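PDB 4YHS: monosaccharide ABC transporter substrate-binding protein, CUT2 family from Bradyrhizobium sp., which probably binds a monosaccharide or related small solute in the periplasm and delivers it to an ABC transporter of the CUT2 family. Local coordinates for residues A[132-137]-A[151-156]. Sequence-based numbering, arbitrary orientation.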
loop_
_atom_site.group_PDB
_atom_site.type_symbol
_atom_site.label_atom_id
_atom_site.label_comp_id
_atom_site.label_asym_id
_atom_site.label_seq_id
_atom_site.Cartn_x
_atom_site.Cartn_y
_atom_site.Cartn_z
ATOM N N LYS A 132 -3.835 -20.431 -12.587
ATOM C CA LYS A 132 -4.436 -21.230 -13.646
ATOM C C LYS A 132 -5.276 -20.348 -14.585
ATOM O O LYS A 132 -5.127 -20.412 -15.814
ATOM C CB LYS A 132 -5.280 -22.340 -13.043
ATOM C CG LYS A 132 -5.989 -23.211 -14.044
ATOM C CD LYS A 132 -6.690 -24.353 -13.326
ATOM C CE LYS A 132 -7.359 -25.312 -14.294
ATOM N NZ LYS A 132 -8.028 -24.603 -15.420
ATOM N N VAL A 133 -6.145 -19.512 -14.031
ATOM C CA VAL A 133 -6.995 -18.689 -14.889
ATOM C C VAL A 133 -6.179 -17.598 -15.603
ATOM O O VAL A 133 -6.455 -17.266 -16.765
ATOM C CB VAL A 133 -8.177 -18.046 -14.110
ATOM C CG1 VAL A 133 -7.694 -17.064 -13.012
ATOM C CG2 VAL A 133 -9.138 -17.349 -15.088
ATOM N N ILE A 134 -5.172 -17.049 -14.937
ATOM C CA ILE A 134 -4.274 -16.110 -15.621
ATOM C C ILE A 134 -3.570 -16.770 -16.822
ATOM O O ILE A 134 -3.441 -16.156 -17.880
ATOM C CB ILE A 134 -3.245 -15.509 -14.636
ATOM C CG1 ILE A 134 -3.988 -14.624 -13.636
ATOM C CG2 ILE A 134 -2.236 -14.661 -15.383
ATOM C CD1 ILE A 134 -3.156 -13.988 -12.553
ATOM N N GLY A 135 -3.126 -18.020 -16.686
ATOM C CA GLY A 135 -2.486 -18.706 -17.809
ATOM C C GLY A 135 -3.439 -18.850 -18.990
ATOM O O GLY A 135 -3.058 -18.718 -20.147
ATOM N N GLU A 136 -4.705 -19.084 -18.686
ATOM C CA GLU A 136 -5.714 -19.277 -19.720
ATOM C C GLU A 136 -6.046 -17.965 -20.428
ATOM O O GLU A 136 -6.176 -17.929 -21.646
ATOM C CB GLU A 136 -6.953 -19.920 -19.091
ATOM C CG GLU A 136 -6.649 -21.316 -18.556
ATOM C CD GLU A 136 -7.748 -21.903 -17.695
ATOM O OE1 GLU A 136 -8.645 -21.154 -17.253
ATOM O OE2 GLU A 136 -7.693 -23.127 -17.445
ATOM N N ILE A 137 -6.156 -16.883 -19.661
ATOM C CA ILE A 137 -6.347 -15.561 -20.217
ATOM C C ILE A 137 -5.201 -15.141 -21.125
ATOM O O ILE A 137 -5.412 -14.513 -22.163
ATOM C CB ILE A 137 -6.483 -14.517 -19.092
ATOM C CG1 ILE A 137 -7.766 -14.766 -18.305
ATOM C CG2 ILE A 137 -6.460 -13.105 -19.639
ATOM C CD1 ILE A 137 -7.705 -14.179 -16.905
ATOM N N ILE A 151 1.262 -11.337 -7.619
ATOM C CA ILE A 151 0.876 -12.607 -8.217
ATOM C C ILE A 151 2.114 -13.334 -8.699
ATOM O O ILE A 151 2.989 -12.711 -9.312
ATOM C CB ILE A 151 -0.093 -12.356 -9.402
ATOM C CG1 ILE A 151 -1.416 -11.780 -8.880
ATOM C CG2 ILE A 151 -0.329 -13.603 -10.242
ATOM C CD1 ILE A 151 -2.218 -11.123 -9.987
ATOM N N SER A 152 2.189 -14.644 -8.449
ATOM C CA SER A 152 3.392 -15.431 -8.806
ATOM C C SER A 152 3.336 -15.993 -10.234
ATOM O O SER A 152 4.330 -16.501 -10.758
ATOM C CB SER A 152 3.605 -16.553 -7.783
ATOM O OG SER A 152 2.708 -17.630 -7.969
ATOM N N SER A 153 2.185 -15.880 -10.888
ATOM C CA SER A 153 2.078 -16.337 -12.273
ATOM C C SER A 153 3.133 -15.714 -13.187
ATOM O O SER A 153 3.320 -14.504 -13.169
ATOM C CB SER A 153 0.704 -15.995 -12.865
ATOM O OG SER A 153 0.706 -16.310 -14.255
ATOM N N PRO A 154 3.818 -16.530 -13.982
ATOM C CA PRO A 154 4.741 -15.976 -14.986
ATOM C C PRO A 154 4.066 -15.278 -16.156
ATOM O O PRO A 154 4.757 -14.637 -16.942
ATOM C CB PRO A 154 5.472 -17.220 -15.484
ATOM C CG PRO A 154 4.497 -18.294 -15.322
ATOM C CD PRO A 154 3.800 -18.008 -14.034
ATOM N N ASP A 155 2.747 -15.418 -16.283
ATOM C CA ASP A 155 2.006 -14.800 -17.383
ATOM C C ASP A 155 1.444 -13.395 -17.093
ATOM O O ASP A 155 0.516 -12.919 -17.752
ATOM C CB ASP A 155 0.874 -15.739 -17.784
ATOM C CG ASP A 155 1.368 -16.901 -18.609
ATOM O OD1 ASP A 155 2.112 -16.646 -19.586
ATOM O OD2 ASP A 155 1.030 -18.051 -18.257
ATOM N N ILE A 156 2.030 -12.731 -16.111
ATOM C CA ILE A 156 1.702 -11.358 -15.787
ATOM C C ILE A 156 2.493 -10.418 -16.710
ATOM O O ILE A 156 3.700 -10.607 -16.900
ATOM C CB ILE A 156 2.030 -11.088 -14.316
ATOM C CG1 ILE A 156 1.008 -11.787 -13.418
ATOM C CG2 ILE A 156 2.120 -9.605 -14.013
ATOM C CD1 ILE A 156 -0.395 -11.276 -13.552
#
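Helix 131-138 and the loop joining the parallel strands 144-147 and 158-160 of a periplasmic binding protein domain meet around Ile134, the residue that fills the join. Its two branches do different work. CD1, at the end of the longer branch, reaches tip to tip toward Ile151, 3.7 Å from Ile151 CG2, and also lies 4.0 Å from Ile156 CD1. The methyl CG2, set opposite the backbone N by a chi1 of -67°, faces the turn instead, 3.6 Å from Ser153 OG and 4.1 Å from Asp155 CB. That hydroxyl has its own task: it accepts a hydrogen bond from Asp155 N (3.0 Å, N-H...O angle 154°), forming an ST turn at the start of the type I beta turn 153-156. With an alanine here the acceptor is gone, which is likely to leave the Asp155 amide without its mate, the turn less firmly set and a gap beside the Ile134 methyl. Further along the helix, Gly135 CA passes 3.6 Å from Asp155 OD2, a van der Waals approach at the partly exposed margin. Around the contact, Val133 and Ile137 turn to helix 102-115, while Ser152 OG hydrogen-bonds Asp128 and Asn131, tying the loop to the start of helix 131-138 and to the residues just before it. No hydrogen bond crosses between 132-137 and 151-156; the worked example thus shows two segments held together by van der Waals contact centred on one isoleucine, while the Ser153 hydroxyl shapes the turn and the bond from Ser152 to Asn131 adds a polar tie at the start of the helix.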